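Local coordinates for protein NAGD (Escherichia coli, PDB 2C4N) that probably removes phosphate from a broad range of nucleotides and other phosphorylated compounds, with magnesium as its usual cofactor, at residues 205-210 / 235-240. Sequence-based numbering, arbitrary orientation.
Sequences TDILAG and FRPSWI. With PO4 (phosphate ion), chain C.
Phe235 reaches from the loop ahead of strand 239-241 to helix 203-212, where Ile207 and Leu208 meet different parts of its ring. The methyl CG2 of Ile207 lies at the ring edge, near its plane, 3.7 Å from Phe235 CE1. Leu208 crosses the aromatic side chain at about a right angle, with Leu208 CD1 3.5 Å from Phe235 CE2. Its CG, anti to the backbone N (chi1 177°), carries CD1 across to the CE2 and CZ side of the ring, while Leu208 CB lies 3.9 Å from Phe235 CZ. Beta-branching suits Ile207: it sets CG2 against both the ring and, more loosely, the rigid apolar proline, with Ile207 CG2 4.2 Å from Pro237 CG, and the side chain also touches Thr217 of strand 216-220. With an alanine at Phe235, a gap is likely to open beside both aliphatic side chains, and Phe211 would lose the ring it meets. At the start of the segment, Thr205 OG1 donates a hydrogen bond to phosphate O4 (2.7 Å), consistent with a substrate-binding role; Lys176, salt-bridged to Asp206, binds the same ion. With no hydrogen bond between the segments, dispersion and burial of apolar surface hold this helix of the HAD-type core against the loop.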
ATOM      1  N   THR A 205      -9.862 -16.507  -3.304  1.00 20.52           N
ATOM      2  CA  THR A 205      -8.874 -17.468  -2.827  1.00 18.80           C
ATOM      3  C   THR A 205      -8.997 -18.828  -3.516  1.00 17.66           C
ATOM      4  O   THR A 205      -8.097 -19.236  -4.248  1.00 18.25           O
ATOM      5  CB  THR A 205      -8.953 -17.633  -1.289  1.00 19.17           C
ATOM      6  OG1 THR A 205     -10.233 -18.148  -0.915  1.00 18.82           O
ATOM      7  CG2 THR A 205      -8.745 -16.279  -0.597  1.00 19.60           C
ATOM      8  N   ASP A 206     -10.107 -19.527  -3.300  1.00 14.61           N
ATOM      9  CA  ASP A 206     -10.293 -20.835  -3.932  1.00 16.20           C
ATOM     10  C   ASP A 206     -10.340 -20.725  -5.450  1.00 15.59           C
ATOM     11  O   ASP A 206      -9.617 -21.418  -6.166  1.00 14.98           O
ATOM     12  CB  ASP A 206     -11.601 -21.482  -3.472  1.00 17.09           C
ATOM     13  CG  ASP A 206     -11.701 -21.595  -1.974  1.00 16.73           C
ATOM     14  OD1 ASP A 206     -10.870 -22.314  -1.380  1.00 16.30           O
ATOM     15  OD2 ASP A 206     -12.613 -20.962  -1.400  1.00 18.04           O
ATOM     16  N   ILE A 207     -11.199 -19.839  -5.938  1.00 13.83           N
ATOM     17  CA  ILE A 207     -11.372 -19.681  -7.370  1.00 16.01           C
ATOM     18  C   ILE A 207     -10.156 -19.079  -8.065  1.00 15.79           C
ATOM     19  O   ILE A 207      -9.715 -19.592  -9.095  1.00 17.07           O
ATOM     20  CB  ILE A 207     -12.630 -18.841  -7.665  1.00 17.76           C
ATOM     21  CG1 ILE A 207     -13.802 -19.360  -6.816  1.00 18.38           C
ATOM     22  CG2 ILE A 207     -12.976 -18.931  -9.147  1.00 17.59           C
ATOM     23  CD1 ILE A 207     -14.143 -20.841  -7.036  1.00 17.89           C
ATOM     24  N   LEU A 208      -9.607 -18.010  -7.495  1.00 19.35           N
ATOM     25  CA  LEU A 208      -8.433 -17.362  -8.070  1.00 20.96           C
ATOM     26  C   LEU A 208      -7.262 -18.343  -8.169  1.00 19.94           C
ATOM     27  O   LEU A 208      -6.597 -18.422  -9.204  1.00 19.74           O
ATOM     28  CB  LEU A 208      -8.027 -16.148  -7.226  1.00 20.80           C
ATOM     29  CG  LEU A 208      -6.761 -15.384  -7.640  1.00 21.31           C
ATOM     30  CD1 LEU A 208      -6.902 -14.863  -9.062  1.00 22.42           C
ATOM     31  CD2 LEU A 208      -6.521 -14.236  -6.672  1.00 22.86           C
ATOM     32  N   ALA A 209      -7.014 -19.094  -7.100  1.00 20.19           N
ATOM     33  CA  ALA A 209      -5.918 -20.060  -7.102  1.00 18.93           C
ATOM     34  C   ALA A 209      -6.164 -21.176  -8.109  1.00 18.69           C
ATOM     35  O   ALA A 209      -5.277 -21.526  -8.891  1.00 18.06           O
ATOM     36  CB  ALA A 209      -5.732 -20.646  -5.708  1.00 17.22           C
ATOM     37  N   GLY A 210      -7.373 -21.733  -8.101  1.00 15.83           N
ATOM     38  CA  GLY A 210      -7.686 -22.802  -9.031  1.00 17.57           C
ATOM     39  C   GLY A 210      -7.518 -22.355 -10.472  1.00 19.22           C
ATOM     40  O   GLY A 210      -6.920 -23.053 -11.291  1.00 19.46           O
ATOM     41  N   PHE A 235     -12.083 -12.997 -14.186  1.00 33.40           N
ATOM     42  CA  PHE A 235     -12.287 -14.388 -14.580  1.00 32.28           C
ATOM     43  C   PHE A 235     -13.540 -14.811 -13.824  1.00 30.36           C
ATOM     44  O   PHE A 235     -13.931 -14.159 -12.859  1.00 28.61           O
ATOM     45  CB  PHE A 235     -11.101 -15.236 -14.110  1.00 43.16           C
ATOM     46  CG  PHE A 235     -10.863 -15.145 -12.635  1.00 44.54           C
ATOM     47  CD1 PHE A 235     -11.527 -15.995 -11.750  1.00 45.51           C
ATOM     48  CD2 PHE A 235     -10.047 -14.145 -12.121  1.00 45.80           C
ATOM     49  CE1 PHE A 235     -11.381 -15.843 -10.375  1.00 45.76           C
ATOM     50  CE2 PHE A 235      -9.894 -13.982 -10.753  1.00 46.37           C
ATOM     51  CZ  PHE A 235     -10.562 -14.829  -9.875  1.00 46.96           C
ATOM     52  N   ARG A 236     -14.166 -15.894 -14.256  1.00 32.85           N
ATOM     53  CA  ARG A 236     -15.352 -16.378 -13.577  1.00 32.10           C
ATOM     54  C   ARG A 236     -15.303 -17.891 -13.403  1.00 30.20           C
ATOM     55  O   ARG A 236     -14.592 -18.594 -14.123  1.00 30.37           O
ATOM     56  CB  ARG A 236     -16.608 -15.953 -14.340  1.00 41.65           C
ATOM     57  CG  ARG A 236     -16.872 -14.454 -14.278  1.00 45.12           C
ATOM     58  CD  ARG A 236     -18.024 -14.079 -15.178  1.00 49.11           C
ATOM     59  NE  ARG A 236     -18.391 -12.674 -15.057  1.00 51.10           N
ATOM     60  CZ  ARG A 236     -19.294 -12.077 -15.827  1.00 53.34           C
ATOM     61  NH1 ARG A 236     -19.920 -12.763 -16.773  1.00 53.80           N
ATOM     62  NH2 ARG A 236     -19.576 -10.795 -15.649  1.00 53.16           N
ATOM     63  N   PRO A 237     -16.068 -18.413 -12.436  1.00 24.58           N
ATOM     64  CA  PRO A 237     -16.102 -19.852 -12.168  1.00 23.27           C
ATOM     65  C   PRO A 237     -16.650 -20.649 -13.343  1.00 22.97           C
ATOM     66  O   PRO A 237     -17.466 -20.146 -14.115  1.00 23.16           O
ATOM     67  CB  PRO A 237     -17.018 -19.958 -10.946  1.00 21.76           C
ATOM     68  CG  PRO A 237     -16.962 -18.572 -10.310  1.00 23.75           C
ATOM     69  CD  PRO A 237     -16.975 -17.689 -11.527  1.00 23.30           C
ATOM     70  N   SER A 238     -16.205 -21.893 -13.470  1.00 21.50           N
ATOM     71  CA  SER A 238     -16.688 -22.761 -14.534  1.00 22.47           C
ATOM     72  C   SER A 238     -18.175 -23.020 -14.272  1.00 23.26           C
ATOM     73  O   SER A 238     -18.985 -23.064 -15.201  1.00 23.79           O
ATOM     74  CB  SER A 238     -15.913 -24.079 -14.521  1.00 20.90           C
ATOM     75  OG  SER A 238     -14.516 -23.844 -14.579  1.00 19.53           O
ATOM     76  N   TRP A 239     -18.515 -23.183 -12.996  1.00 22.40           N
ATOM     77  CA  TRP A 239     -19.891 -23.429 -12.554  1.00 22.78           C
ATOM     78  C   TRP A 239     -20.141 -22.732 -11.216  1.00 21.78           C
ATOM     79  O   TRP A 239     -19.198 -22.435 -10.475  1.00 20.37           O
ATOM     80  CB  TRP A 239     -20.138 -24.923 -12.349  1.00 32.44           C
ATOM     81  CG  TRP A 239     -20.024 -25.764 -13.570  1.00 39.08           C
ATOM     82  CD1 TRP A 239     -20.954 -25.916 -14.558  1.00 41.01           C
ATOM     83  CD2 TRP A 239     -18.923 -26.609 -13.918  1.00 41.85           C
ATOM     84  NE1 TRP A 239     -20.501 -26.810 -15.499  1.00 44.46           N
ATOM     85  CE2 TRP A 239     -19.256 -27.251 -15.130  1.00 43.55           C
ATOM     86  CE3 TRP A 239     -17.684 -26.886 -13.321  1.00 43.91           C
ATOM     87  CZ2 TRP A 239     -18.394 -28.160 -15.759  1.00 44.99           C
ATOM     88  CZ3 TRP A 239     -16.827 -27.789 -13.946  1.00 43.76           C
ATOM     89  CH2 TRP A 239     -17.188 -28.414 -15.152  1.00 45.49           C
ATOM     90  N   ILE A 240     -21.416 -22.496 -10.910  1.00 19.76           N
ATOM     91  CA  ILE A 240     -21.811 -21.862  -9.656  1.00 18.20           C
ATOM     92  C   ILE A 240     -23.072 -22.539  -9.117  1.00 19.47           C
ATOM     93  O   ILE A 240     -24.047 -22.708  -9.845  1.00 18.16           O
ATOM     94  CB  ILE A 240     -22.131 -20.365  -9.839  1.00 18.37           C
ATOM     95  CG1 ILE A 240     -20.944 -19.641 -10.475  1.00 17.33           C
ATOM     96  CG2 ILE A 240     -22.466 -19.741  -8.484  1.00 18.86           C
ATOM     97  CD1 ILE A 240     -21.218 -18.190 -10.802  1.00 18.87           C
TER
HETATM   98  P   PO4 C1252      -9.704 -18.528   2.765  1.00 28.29           P
HETATM   99  O1  PO4 C1252      -9.730 -19.484   3.900  1.00 27.84           O
HETATM  100  O2  PO4 C1252     -10.749 -17.495   2.965  1.00 28.33           O
HETATM  101  O3  PO4 C1252      -8.374 -17.877   2.698  1.00 26.29           O
HETATM  102  O4  PO4 C1252      -9.960 -19.254   1.498  1.00 24.95           O